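Local coordinates for uncharacterized lipoprotein YjhA (Bacillus subtilis, PDB 3CFU) that is of unknown function: the part crystallised is a DUF4352 domain, probably an immunoglobulin-like beta sandwich, from a predicted membrane-attached lipoprotein of the bacterial cell surface, at residues 8-12 / 142-148; 54-60 / 98-104; 69-75 / 119-125; 80-84 / 109-113. All coordinates share one frame; numbering follows the deposited sequence.

Contact 1 of 4, residues 8-12 / 142-148; sequences FKAGH and DDIDYLV
F8 and A10 pack against Y146 in a contact between the facing sheets of the beta sandwich, with no hydrogen bond between the segments. The axes of 8-10 and 146-148 come no nearer than 9.8 Å, so side chains do the touching. The Y146 ring takes the A10 methyl over the centre of one face: CB lies 3.6 Å from the ring centroid, only 12° off the normal, a CH-pi contact. CG of Y146 stands beside its own backbone N (chi1 -69°), which sends the ring across toward strand 8-10. F8 comes in obliquely, its ring plane turned 37° from that of Y146, and F8 CE2 meets Y146 CD2 at 3.6 Å. At the other end G11 CA sits 3.5 Å from D142 OD1; a CB on G11 would come tight against D142 CG, and its positive phi suits glycine too. Were the tyrosine an alanine, the A10 methyl would probably lose the ring face it rests on, and F8 CE2 its contact with CD2. Behind the contact, Y146 and V148 hydrogen-bond through their backbones to Y124 and L122 of strand 121-124, while F8 pairs with F15 of strand 13-23.

Contact 2 of 4, residues 54-60 / 98-104; sequences TMENIGE and LVSGKKV
M55, a selenomethionine, and V104 exchange two backbone hydrogen bonds: M55 N to V104 O at 2.9 Å and nearly straight (166°), and V104 N to M55 O at 3.0 Å, more bent. They form an antiparallel hydrogen-bonded pair at the edge of the four-stranded sheet, where strand 103-112 lies outermost beside 47-57. The pairing carries on with N57 N to K102 O at 3.0 Å. Beyond it lies a type II beta turn, V99 to K102, where G101 has backbone angles that call for glycine. G101 N still gives a 2.7 Å bond to N57 O, but from above that carbonyl's plane. S100 OG, set anti to the backbone N (chi1 171°), donates to G59 O at 2.8 Å. With an alanine in place of this serine, G59 O is likely to lose that donor and the loop after N57 this side-chain tie to the turn. On the face shared with V104, M55 CB touches both V104 CG1 and L98 CD2. On the face of E56 and K103 the two chains cross, and E56 OE1 makes a long salt bridge to K103 NZ, 3.9 Å away.

Contact 3 of 4, residues 69-75 / 119-125; sequences GFDLRDK and HYTLVYN
D71 and V123 open the backbone pairing: V123 N gives D71 O a 2.7 Å bond, and the return bond from D71 N is weak. R73 N bonds T121 O at 3.1 Å, almost straight at 170°, again with a weak partner in the reverse direction. At the opposite end, past D71 and V123, N125 N bonds G69 O. These bonds join 70-73, an outer strand, to 121-124, the central strand of the three-stranded antiparallel sheet of the sandwich. On the inward face F70 and Y124 lie side by side; their planes are near parallel, yet so slid apart that they barely overlap, F70 CE2 3.4 Å from Y124 CD1. L72 crosses both L122 and Y120, with L72 CD2 3.7 Å from Y120 CD1. On the other face the R73 chain, extended from CG to NE, lays its guanidinium across V123, whose CG2 stands 3.2 Å above that plane, toward its rim. R73 NE and D71 OD2 form a salt bridge whose hydrogen bond is weak, and D71 OD2 also bonds S79 OG.

Contact 4 of 4, residues 80-84 / 109-113; sequences VRPVF and SYVIP
V80 begins the segment by leaning on Y110: V80 CG1, anti to the backbone N (chi1 180°), reaches Y110 CB at 4.0 Å and approaches I112 CG2 more loosely. Its carbonyl does something different, since V80 O sits at the edge of the Y110 ring, near the ring plane, 3.1 Å from Y110 CD1. R81 turns its CB away but brings its own carbonyl to the same ring atom, R81 O to Y110 CD1 at 3.2 Å. P82 also meets this ring, its CA 3.6 Å from Y110 CE1. At V83 the backbones finally join: V83 N donates to S109 O at 2.6 Å, bent to 143° and with the donor tilted 34° from the carbonyl plane. This is the one hydrogen bond between the two segments. V83 CG1 lies 4.1 Å from S109 CB, and V83 CG2 comes loosely near V111 CG1. The S109 hydroxyl looks elsewhere, to L49 O and R48 NH1. Strand 83-84 pairs with 29-30, F84 bonding M29 through the backbone, whereas strand 103-112 lies against 47-57, where Y110 and I112 bond L49 and E47; V80 in turn reaches L72 of strand 70-73.

In the fold
Contacts 1 and 3 share the three-stranded sheet: their centres are 12 Å apart, and where strand 146-149 lies beside 121-124, L147 CD2 packs against V123 CG2 at 3.4 Å. Contact 2 lies in the opposing four-stranded sheet but touches contact 3 through the sandwich interior, where the selenium of M55 comes within 4.1 Å of F70 CZ. H12 O and I58 N, 3.0 Å apart, tie contact 1 to contact 2. Contact 4, about 26 Å from contact 2 centre to centre, uses the far end of the same strand 103-112 and meets contact 3 where L72 CD2 packs on Y110 CG at 3.4 Å.

Contact 1 of 4, residues 8-12 / 142-148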
loop_
_atom_site.group_PDB
_atom_site.type_symbol
_atom_site.label_atom_id
_atom_site.label_comp_id
_atom_site.label_asym_id
_atom_site.label_seq_id
_atom_site.Cartn_x
_atom_site.Cartn_y
_atom_site.Cartn_z
ATOM N N PHE A 8 5.489 12.670 -0.870
ATOM C CA PHE A 8 4.633 13.766 -0.427
ATOM C C PHE A 8 4.226 13.598 1.039
ATOM O O PHE A 8 4.298 12.502 1.575
ATOM C CB PHE A 8 3.375 13.879 -1.325
ATOM C CG PHE A 8 2.557 12.611 -1.420
ATOM C CD1 PHE A 8 2.922 11.588 -2.288
ATOM C CD2 PHE A 8 1.424 12.446 -0.637
ATOM C CE1 PHE A 8 2.169 10.413 -2.374
ATOM C CE2 PHE A 8 0.667 11.284 -0.713
ATOM C CZ PHE A 8 1.040 10.263 -1.584
ATOM N N LYS A 9 3.818 14.686 1.685
ATOM C CA LYS A 9 3.392 14.636 3.082
ATOM C C LYS A 9 1.939 14.166 3.185
ATOM O O LYS A 9 1.045 14.724 2.540
ATOM C CB LYS A 9 3.518 16.017 3.736
ATOM C CG LYS A 9 3.339 16.020 5.253
ATOM C CD LYS A 9 3.493 17.430 5.805
ATOM C CE LYS A 9 2.793 17.589 7.140
ATOM N NZ LYS A 9 1.380 17.144 7.030
ATOM N N ALA A 10 1.714 13.144 4.005
ATOM C CA ALA A 10 0.380 12.582 4.203
ATOM C C ALA A 10 0.242 12.236 5.686
ATOM O O ALA A 10 0.726 11.202 6.149
ATOM C CB ALA A 10 0.219 11.344 3.336
ATOM N N GLY A 11 -0.415 13.118 6.427
ATOM C CA GLY A 11 -0.568 12.904 7.851
ATOM C C GLY A 11 0.772 13.131 8.528
ATOM O O GLY A 11 1.454 14.129 8.257
ATOM N N HIS A 12 1.148 12.196 9.401
ATOM C CA HIS A 12 2.413 12.253 10.132
ATOM C C HIS A 12 3.498 11.435 9.451
ATOM O O HIS A 12 4.482 11.041 10.079
ATOM C CB HIS A 12 2.214 11.758 11.563
ATOM C CG HIS A 12 1.402 12.688 12.404
ATOM N ND1 HIS A 12 1.912 13.865 12.910
ATOM C CD2 HIS A 12 0.104 12.646 12.782
ATOM C CE1 HIS A 12 0.962 14.509 13.563
ATOM N NE2 HIS A 12 -0.146 13.790 13.500
ATOM N N ASP A 142 -5.920 13.373 10.279
ATOM C CA ASP A 142 -5.154 12.711 9.226
ATOM C C ASP A 142 -6.025 11.820 8.351
ATOM O O ASP A 142 -5.577 11.332 7.318
ATOM C CB ASP A 142 -4.037 11.847 9.835
ATOM C CG ASP A 142 -2.994 12.665 10.573
ATOM O OD1 ASP A 142 -2.883 13.881 10.299
ATOM O OD2 ASP A 142 -2.275 12.087 11.416
ATOM N N ASP A 143 -7.265 11.600 8.775
ATOM C CA ASP A 143 -8.200 10.742 8.049
ATOM C C ASP A 143 -8.549 11.339 6.687
ATOM O O ASP A 143 -9.587 11.987 6.536
ATOM C CB ASP A 143 -9.471 10.555 8.888
ATOM C CG ASP A 143 -10.324 9.387 8.431
ATOM O OD1 ASP A 143 -10.088 8.843 7.329
ATOM O OD2 ASP A 143 -11.250 9.016 9.187
ATOM N N ILE A 144 -7.674 11.115 5.707
ATOM C CA ILE A 144 -7.858 11.610 4.340
ATOM C C ILE A 144 -7.198 10.646 3.351
ATOM O O ILE A 144 -6.115 10.120 3.622
ATOM C CB ILE A 144 -7.251 13.040 4.183
ATOM C CG1 ILE A 144 -8.160 14.055 4.880
ATOM C CG2 ILE A 144 -7.083 13.401 2.708
ATOM C CD1 ILE A 144 -7.839 15.475 4.569
ATOM N N ASP A 145 -7.861 10.394 2.219
ATOM C CA ASP A 145 -7.338 9.488 1.186
ATOM C C ASP A 145 -6.348 10.224 0.268
ATOM O O ASP A 145 -6.576 11.374 -0.097
ATOM C CB ASP A 145 -8.466 8.944 0.292
ATOM C CG ASP A 145 -9.367 7.934 0.985
ATOM O OD1 ASP A 145 -8.933 7.258 1.937
ATOM O OD2 ASP A 145 -10.526 7.798 0.539
ATOM N N TYR A 146 -5.263 9.554 -0.113
ATOM C CA TYR A 146 -4.257 10.131 -1.008
ATOM C C TYR A 146 -4.139 9.189 -2.180
ATOM O O TYR A 146 -3.808 8.019 -2.004
ATOM C CB TYR A 146 -2.895 10.261 -0.318
ATOM C CG TYR A 146 -2.876 11.301 0.775
ATOM C CD1 TYR A 146 -3.284 10.991 2.069
ATOM C CD2 TYR A 146 -2.492 12.616 0.498
ATOM C CE1 TYR A 146 -3.303 11.962 3.056
ATOM C CE2 TYR A 146 -2.510 13.594 1.473
ATOM C CZ TYR A 146 -2.917 13.265 2.752
ATOM O OH TYR A 146 -2.920 14.242 3.717
ATOM N N LEU A 147 -4.403 9.694 -3.377
ATOM C CA LEU A 147 -4.352 8.854 -4.556
ATOM C C LEU A 147 -3.071 8.984 -5.355
ATOM O O LEU A 147 -2.566 10.081 -5.560
ATOM C CB LEU A 147 -5.542 9.163 -5.477
ATOM C CG LEU A 147 -6.957 9.133 -4.892
ATOM C CD1 LEU A 147 -7.963 8.817 -5.993
ATOM C CD2 LEU A 147 -7.046 8.089 -3.814
ATOM N N VAL A 148 -2.547 7.844 -5.793
ATOM C CA VAL A 148 -1.353 7.808 -6.625
ATOM C C VAL A 148 -1.741 7.031 -7.871
ATOM O O VAL A 148 -2.005 5.830 -7.802
ATOM C CB VAL A 148 -0.174 7.080 -5.964
ATOM C CG1 VAL A 148 1.112 7.460 -6.684
ATOM C CG2 VAL A 148 -0.086 7.430 -4.487
#

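Contact 2 of 4, residues 54-60 / 98-104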
loop_
_atom_site.group_PDB
_atom_site.type_symbol
_atom_site.label_atom_id
_atom_site.label_comp_id
_atom_site.label_asym_id
_atom_site.label_seq_id
_atom_site.Cartn_x
_atom_site.Cartn_y
_atom_site.Cartn_z
ATOM N N THR A 54 7.027 3.286 0.433
ATOM C CA THR A 54 7.845 3.650 1.578
ATOM C C THR A 54 7.082 4.615 2.466
ATOM O O THR A 54 6.437 5.537 1.976
ATOM C CB THR A 54 9.160 4.351 1.152
ATOM O OG1 THR A 54 10.020 3.403 0.509
ATOM C CG2 THR A 54 9.881 4.943 2.373
HETATM N N MSE A 55 7.164 4.384 3.773
HETATM C CA MSE A 55 6.527 5.229 4.772
HETATM C C MSE A 55 7.600 5.805 5.684
HETATM O O MSE A 55 8.431 5.072 6.222
HETATM C CB MSE A 55 5.543 4.435 5.642
HETATM C CG MSE A 55 4.232 4.109 4.968
HETATM SE SE MSE A 55 3.017 3.049 6.053
HETATM C CE MSE A 55 2.640 4.299 7.479
ATOM N N GLU A 56 7.579 7.120 5.859
ATOM C CA GLU A 56 8.538 7.762 6.735
ATOM C C GLU A 56 7.806 8.498 7.842
ATOM O O GLU A 56 7.006 9.408 7.585
ATOM C CB GLU A 56 9.408 8.752 5.959
ATOM C CG GLU A 56 10.288 9.645 6.831
ATOM C CD GLU A 56 11.159 10.580 5.992
ATOM O OE1 GLU A 56 11.222 10.370 4.759
ATOM O OE2 GLU A 56 11.781 11.512 6.555
ATOM N N ASN A 57 8.078 8.099 9.079
ATOM C CA ASN A 57 7.452 8.740 10.221
ATOM C C ASN A 57 8.188 10.044 10.511
ATOM O O ASN A 57 9.383 10.038 10.795
ATOM C CB ASN A 57 7.499 7.816 11.441
ATOM C CG ASN A 57 6.724 8.372 12.604
ATOM O OD1 ASN A 57 6.575 7.726 13.643
ATOM N ND2 ASN A 57 6.227 9.592 12.439
ATOM N N ILE A 58 7.457 11.155 10.420
ATOM C CA ILE A 58 7.995 12.494 10.658
ATOM C C ILE A 58 7.281 13.140 11.837
ATOM O O ILE A 58 7.327 14.352 12.029
ATOM C CB ILE A 58 7.836 13.404 9.408
ATOM C CG1 ILE A 58 6.376 13.427 8.957
ATOM C CG2 ILE A 58 8.731 12.900 8.267
ATOM C CD1 ILE A 58 6.126 14.406 7.831
ATOM N N GLY A 59 6.593 12.315 12.614
ATOM C CA GLY A 59 5.910 12.816 13.789
ATOM C C GLY A 59 6.660 12.328 15.025
ATOM O O GLY A 59 7.620 11.561 14.911
ATOM N N GLU A 60 6.232 12.775 16.202
ATOM C CA GLU A 60 6.864 12.372 17.455
ATOM C C GLU A 60 6.425 10.977 17.903
ATOM O O GLU A 60 7.251 10.172 18.339
ATOM C CB GLU A 60 6.536 13.364 18.576
ATOM C CG GLU A 60 7.107 12.928 19.926
ATOM C CD GLU A 60 6.730 13.853 21.074
ATOM O OE1 GLU A 60 5.780 14.657 20.919
ATOM O OE2 GLU A 60 7.381 13.763 22.141
ATOM N N LEU A 98 6.993 1.790 13.519
ATOM C CA LEU A 98 7.861 2.715 12.799
ATOM C C LEU A 98 8.050 3.895 13.742
ATOM O O LEU A 98 7.210 4.794 13.821
ATOM C CB LEU A 98 7.174 3.168 11.503
ATOM C CG LEU A 98 7.973 4.018 10.505
ATOM C CD1 LEU A 98 9.214 3.251 10.037
ATOM C CD2 LEU A 98 7.093 4.377 9.314
ATOM N N VAL A 99 9.149 3.878 14.485
ATOM C CA VAL A 99 9.423 4.942 15.433
ATOM C C VAL A 99 9.752 6.239 14.708
ATOM O O VAL A 99 10.146 6.229 13.542
ATOM C CB VAL A 99 10.559 4.522 16.379
ATOM C CG1 VAL A 99 10.888 5.649 17.362
ATOM C CG2 VAL A 99 10.129 3.272 17.141
ATOM N N SER A 100 9.568 7.355 15.403
ATOM C CA SER A 100 9.814 8.681 14.839
ATOM C C SER A 100 11.118 8.786 14.068
ATOM O O SER A 100 12.157 8.334 14.531
ATOM C CB SER A 100 9.809 9.723 15.948
ATOM O OG SER A 100 10.256 10.964 15.457
ATOM N N GLY A 101 11.050 9.387 12.883
ATOM C CA GLY A 101 12.231 9.553 12.059
ATOM C C GLY A 101 12.603 8.368 11.186
ATOM O O GLY A 101 13.431 8.501 10.285
ATOM N N LYS A 102 11.991 7.213 11.417
ATOM C CA LYS A 102 12.336 6.037 10.628
ATOM C C LYS A 102 11.462 5.736 9.412
ATOM O O LYS A 102 10.305 6.148 9.331
ATOM C CB LYS A 102 12.378 4.810 11.545
ATOM C CG LYS A 102 13.704 4.067 11.510
ATOM C CD LYS A 102 14.128 3.570 12.894
ATOM C CE LYS A 102 14.633 4.710 13.779
ATOM N NZ LYS A 102 15.498 4.197 14.880
ATOM N N LYS A 103 12.041 5.005 8.464
ATOM C CA LYS A 103 11.344 4.625 7.249
ATOM C C LYS A 103 11.142 3.123 7.217
ATOM O O LYS A 103 11.831 2.371 7.911
ATOM C CB LYS A 103 12.151 5.008 6.010
ATOM C CG LYS A 103 12.392 6.490 5.808
ATOM C CD LYS A 103 13.101 6.717 4.476
ATOM C CE LYS A 103 13.322 8.188 4.194
ATOM N NZ LYS A 103 14.054 8.373 2.908
ATOM N N VAL A 104 10.184 2.693 6.404
ATOM C CA VAL A 104 9.905 1.282 6.219
ATOM C C VAL A 104 9.490 1.135 4.753
ATOM O O VAL A 104 8.733 1.948 4.223
ATOM C CB VAL A 104 8.809 0.772 7.214
ATOM C CG1 VAL A 104 7.530 1.581 7.076
ATOM C CG2 VAL A 104 8.545 -0.713 6.985
#

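Contact 3 of 4, residues 69-75 / 119-125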
loop_
_atom_site.group_PDB
_atom_site.type_symbol
_atom_site.label_atom_id
_atom_site.label_comp_id
_atom_site.label_asym_id
_atom_site.label_seq_id
_atom_site.Cartn_x
_atom_site.Cartn_y
_atom_site.Cartn_z
ATOM N N GLY A 69 -4.366 0.086 5.600
ATOM C CA GLY A 69 -4.361 1.479 5.210
ATOM C C GLY A 69 -4.221 1.647 3.716
ATOM O O GLY A 69 -4.156 2.769 3.219
ATOM N N PHE A 70 -4.194 0.536 2.997
ATOM C CA PHE A 70 -4.024 0.576 1.557
ATOM C C PHE A 70 -5.166 -0.008 0.746
ATOM O O PHE A 70 -5.874 -0.904 1.199
ATOM C CB PHE A 70 -2.731 -0.144 1.185
ATOM C CG PHE A 70 -1.514 0.501 1.755
ATOM C CD1 PHE A 70 -0.981 0.074 2.965
ATOM C CD2 PHE A 70 -0.934 1.580 1.106
ATOM C CE1 PHE A 70 0.113 0.713 3.528
ATOM C CE2 PHE A 70 0.165 2.231 1.660
ATOM C CZ PHE A 70 0.691 1.799 2.874
ATOM N N ASP A 71 -5.329 0.495 -0.468
ATOM C CA ASP A 71 -6.388 0.021 -1.336
ATOM C C ASP A 71 -6.124 0.416 -2.782
ATOM O O ASP A 71 -5.579 1.487 -3.052
ATOM C CB ASP A 71 -7.728 0.586 -0.861
ATOM C CG ASP A 71 -8.902 0.029 -1.630
ATOM O OD1 ASP A 71 -8.805 -1.122 -2.101
ATOM O OD2 ASP A 71 -9.931 0.729 -1.750
ATOM N N LEU A 72 -6.492 -0.472 -3.699
ATOM C CA LEU A 72 -6.320 -0.240 -5.130
ATOM C C LEU A 72 -7.706 -0.118 -5.751
ATOM O O LEU A 72 -8.569 -0.974 -5.543
ATOM C CB LEU A 72 -5.569 -1.406 -5.775
ATOM C CG LEU A 72 -4.901 -1.151 -7.128
ATOM C CD1 LEU A 72 -3.668 -0.264 -6.931
ATOM C CD2 LEU A 72 -4.503 -2.484 -7.756
ATOM N N ARG A 73 -7.923 0.948 -6.511
ATOM C CA ARG A 73 -9.213 1.168 -7.143
ATOM C C ARG A 73 -9.137 1.142 -8.680
ATOM O O ARG A 73 -8.078 1.385 -9.265
ATOM C CB ARG A 73 -9.796 2.501 -6.641
ATOM C CG ARG A 73 -10.128 2.481 -5.148
ATOM C CD ARG A 73 -10.538 3.842 -4.594
ATOM N NE ARG A 73 -10.657 3.795 -3.137
ATOM C CZ ARG A 73 -10.608 4.859 -2.338
ATOM N NH1 ARG A 73 -10.444 6.069 -2.857
ATOM N NH2 ARG A 73 -10.698 4.712 -1.017
ATOM N N ASP A 74 -10.269 0.828 -9.315
ATOM C CA ASP A 74 -10.399 0.763 -10.781
ATOM C C ASP A 74 -10.717 2.138 -11.346
ATOM O O ASP A 74 -10.724 3.137 -10.629
ATOM C CB ASP A 74 -11.581 -0.129 -11.196
ATOM C CG ASP A 74 -11.349 -1.594 -10.936
ATOM O OD1 ASP A 74 -10.175 -2.017 -10.981
ATOM O OD2 ASP A 74 -12.341 -2.326 -10.714
ATOM N N LYS A 75 -10.997 2.168 -12.649
ATOM C CA LYS A 75 -11.401 3.402 -13.303
ATOM C C LYS A 75 -12.822 3.600 -12.758
ATOM O O LYS A 75 -13.293 4.729 -12.629
ATOM C CB LYS A 75 -11.427 3.237 -14.829
ATOM C CG LYS A 75 -11.663 4.531 -15.618
ATOM C CD LYS A 75 -13.128 4.951 -15.636
ATOM C CE LYS A 75 -13.392 5.977 -16.735
ATOM N NZ LYS A 75 -14.841 6.296 -16.870
ATOM N N HIS A 119 -5.006 2.046 -15.532
ATOM C CA HIS A 119 -6.349 2.370 -15.059
ATOM C C HIS A 119 -6.458 2.260 -13.540
ATOM O O HIS A 119 -7.551 2.355 -12.983
ATOM C CB HIS A 119 -7.355 1.419 -15.713
ATOM C CG HIS A 119 -7.419 1.543 -17.203
ATOM N ND1 HIS A 119 -7.841 0.516 -18.019
ATOM C CD2 HIS A 119 -7.109 2.574 -18.026
ATOM C CE1 HIS A 119 -7.784 0.908 -19.281
ATOM N NE2 HIS A 119 -7.341 2.152 -19.312
ATOM N N TYR A 120 -5.324 2.086 -12.870
ATOM C CA TYR A 120 -5.327 1.912 -11.422
ATOM C C TYR A 120 -4.685 2.993 -10.555
ATOM O O TYR A 120 -3.629 3.547 -10.872
ATOM C CB TYR A 120 -4.701 0.553 -11.099
ATOM C CG TYR A 120 -5.543 -0.606 -11.576
ATOM C CD1 TYR A 120 -6.395 -1.278 -10.699
ATOM C CD2 TYR A 120 -5.516 -1.014 -12.912
ATOM C CE1 TYR A 120 -7.199 -2.330 -11.137
ATOM C CE2 TYR A 120 -6.320 -2.063 -13.362
ATOM C CZ TYR A 120 -7.155 -2.717 -12.468
ATOM O OH TYR A 120 -7.931 -3.769 -12.899
ATOM N N THR A 121 -5.342 3.265 -9.437
ATOM C CA THR A 121 -4.883 4.259 -8.494
ATOM C C THR A 121 -4.666 3.614 -7.134
ATOM O O THR A 121 -5.524 2.887 -6.636
ATOM C CB THR A 121 -5.928 5.375 -8.340
ATOM O OG1 THR A 121 -6.338 5.820 -9.638
ATOM C CG2 THR A 121 -5.348 6.554 -7.561
ATOM N N LEU A 122 -3.503 3.856 -6.541
ATOM C CA LEU A 122 -3.246 3.312 -5.221
ATOM C C LEU A 122 -3.768 4.386 -4.279
ATOM O O LEU A 122 -3.619 5.586 -4.544
ATOM C CB LEU A 122 -1.754 3.073 -4.979
ATOM C CG LEU A 122 -1.500 2.462 -3.591
ATOM C CD1 LEU A 122 -2.034 1.038 -3.562
ATOM C CD2 LEU A 122 -0.024 2.488 -3.253
ATOM N N VAL A 123 -4.413 3.946 -3.203
ATOM C CA VAL A 123 -4.974 4.851 -2.214
ATOM C C VAL A 123 -4.239 4.640 -0.903
ATOM O O VAL A 123 -3.960 3.502 -0.504
ATOM C CB VAL A 123 -6.473 4.571 -1.968
ATOM C CG1 VAL A 123 -6.982 5.473 -0.849
ATOM C CG2 VAL A 123 -7.283 4.782 -3.270
ATOM N N TYR A 124 -3.927 5.739 -0.230
ATOM C CA TYR A 124 -3.228 5.659 1.031
ATOM C C TYR A 124 -3.902 6.578 2.030
ATOM O O TYR A 124 -4.031 7.774 1.773
ATOM C CB TYR A 124 -1.759 6.076 0.846
ATOM C CG TYR A 124 -0.997 6.248 2.138
ATOM C CD1 TYR A 124 -0.879 5.195 3.037
ATOM C CD2 TYR A 124 -0.406 7.466 2.470
ATOM C CE1 TYR A 124 -0.196 5.343 4.241
ATOM C CE2 TYR A 124 0.289 7.624 3.672
ATOM C CZ TYR A 124 0.386 6.551 4.552
ATOM O OH TYR A 124 1.060 6.667 5.744
ATOM N N ASN A 125 -4.360 6.018 3.149
ATOM C CA ASN A 125 -4.978 6.814 4.203
ATOM C C ASN A 125 -4.090 6.628 5.438
ATOM O O ASN A 125 -4.078 5.557 6.060
ATOM C CB ASN A 125 -6.414 6.350 4.499
ATOM C CG ASN A 125 -7.155 7.311 5.430
ATOM O OD1 ASN A 125 -6.675 7.640 6.524
ATOM N ND2 ASN A 125 -8.324 7.772 4.994
#

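Contact 4 of 4, residues 80-84 / 109-113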
loop_
_atom_site.group_PDB
_atom_site.type_symbol
_atom_site.label_atom_id
_atom_site.label_comp_id
_atom_site.label_asym_id
_atom_site.label_seq_id
_atom_site.Cartn_x
_atom_site.Cartn_y
_atom_site.Cartn_z
ATOM N N VAL A 80 -9.669 -3.572 -5.244
ATOM C CA VAL A 80 -9.133 -4.821 -5.751
ATOM C C VAL A 80 -8.478 -5.518 -4.562
ATOM O O VAL A 80 -7.578 -4.972 -3.933
ATOM C CB VAL A 80 -8.071 -4.589 -6.855
ATOM C CG1 VAL A 80 -7.532 -5.932 -7.351
ATOM C CG2 VAL A 80 -8.678 -3.795 -8.005
ATOM N N ARG A 81 -8.948 -6.720 -4.252
ATOM C CA ARG A 81 -8.424 -7.503 -3.135
ATOM C C ARG A 81 -6.894 -7.542 -3.100
ATOM O O ARG A 81 -6.255 -7.722 -4.129
ATOM C CB ARG A 81 -8.940 -8.945 -3.211
ATOM C CG ARG A 81 -10.459 -9.144 -3.037
ATOM C CD ARG A 81 -11.268 -8.721 -4.271
ATOM N NE ARG A 81 -10.585 -9.104 -5.505
ATOM C CZ ARG A 81 -10.594 -8.380 -6.618
ATOM N NH1 ARG A 81 -9.940 -8.803 -7.692
ATOM N NH2 ARG A 81 -11.258 -7.234 -6.662
ATOM N N PRO A 82 -6.285 -7.371 -1.913
ATOM C CA PRO A 82 -4.821 -7.409 -1.820
ATOM C C PRO A 82 -4.324 -8.853 -1.915
ATOM O O PRO A 82 -5.015 -9.785 -1.508
ATOM C CB PRO A 82 -4.543 -6.774 -0.462
ATOM C CG PRO A 82 -5.734 -7.170 0.336
ATOM C CD PRO A 82 -6.881 -6.965 -0.628
ATOM N N VAL A 83 -3.123 -9.037 -2.437
ATOM C CA VAL A 83 -2.565 -10.373 -2.612
ATOM C C VAL A 83 -1.106 -10.401 -2.174
ATOM O O VAL A 83 -0.508 -9.354 -1.945
ATOM C CB VAL A 83 -2.629 -10.772 -4.135
ATOM C CG1 VAL A 83 -1.443 -11.643 -4.515
ATOM C CG2 VAL A 83 -3.939 -11.486 -4.448
ATOM N N PHE A 84 -0.545 -11.597 -2.021
ATOM C CA PHE A 84 0.877 -11.719 -1.717
ATOM C C PHE A 84 1.484 -12.972 -2.333
ATOM O O PHE A 84 0.847 -14.026 -2.402
ATOM C CB PHE A 84 1.182 -11.679 -0.211
ATOM C CG PHE A 84 0.647 -12.838 0.570
ATOM C CD1 PHE A 84 -0.715 -12.958 0.800
ATOM C CD2 PHE A 84 1.511 -13.775 1.135
ATOM C CE1 PHE A 84 -1.219 -13.984 1.586
ATOM C CE2 PHE A 84 1.018 -14.809 1.925
ATOM C CZ PHE A 84 -0.352 -14.912 2.152
ATOM N N SER A 109 0.379 -6.167 -3.352
ATOM C CA SER A 109 0.185 -6.928 -4.581
ATOM C C SER A 109 -1.282 -7.137 -4.939
ATOM O O SER A 109 -2.130 -7.332 -4.062
ATOM C CB SER A 109 0.893 -8.281 -4.466
ATOM O OG SER A 109 1.283 -8.764 -5.743
ATOM N N TYR A 110 -1.570 -7.098 -6.237
ATOM C CA TYR A 110 -2.932 -7.255 -6.739
ATOM C C TYR A 110 -2.943 -7.935 -8.103
ATOM O O TYR A 110 -1.993 -7.817 -8.875
ATOM C CB TYR A 110 -3.586 -5.884 -6.887
ATOM C CG TYR A 110 -3.529 -5.029 -5.651
ATOM C CD1 TYR A 110 -4.563 -5.055 -4.715
ATOM C CD2 TYR A 110 -2.438 -4.195 -5.410
ATOM C CE1 TYR A 110 -4.511 -4.272 -3.569
ATOM C CE2 TYR A 110 -2.375 -3.405 -4.263
ATOM C CZ TYR A 110 -3.415 -3.450 -3.347
ATOM O OH TYR A 110 -3.348 -2.700 -2.200
ATOM N N VAL A 111 -4.034 -8.632 -8.398
ATOM C CA VAL A 111 -4.187 -9.315 -9.672
ATOM C C VAL A 111 -5.166 -8.531 -10.535
ATOM O O VAL A 111 -6.290 -8.244 -10.122
ATOM C CB VAL A 111 -4.694 -10.743 -9.468
ATOM C CG1 VAL A 111 -3.600 -11.581 -8.821
ATOM C CG2 VAL A 111 -5.938 -10.737 -8.589
ATOM N N ILE A 112 -4.722 -8.175 -11.736
ATOM C CA ILE A 112 -5.549 -7.403 -12.649
ATOM C C ILE A 112 -5.372 -7.860 -14.100
ATOM O O ILE A 112 -4.485 -8.658 -14.409
ATOM C CB ILE A 112 -5.205 -5.885 -12.568
ATOM C CG1 ILE A 112 -3.814 -5.621 -13.156
ATOM C CG2 ILE A 112 -5.275 -5.413 -11.122
ATOM C CD1 ILE A 112 -3.603 -4.183 -13.618
ATOM N N PRO A 113 -6.227 -7.359 -15.008
ATOM C CA PRO A 113 -6.194 -7.689 -16.438
ATOM C C PRO A 113 -4.847 -7.339 -17.077
ATOM O O PRO A 113 -4.248 -6.314 -16.751
ATOM C CB PRO A 113 -7.319 -6.838 -17.015
ATOM C CG PRO A 113 -8.269 -6.686 -15.877
ATOM C CD PRO A 113 -7.373 -6.487 -14.693
#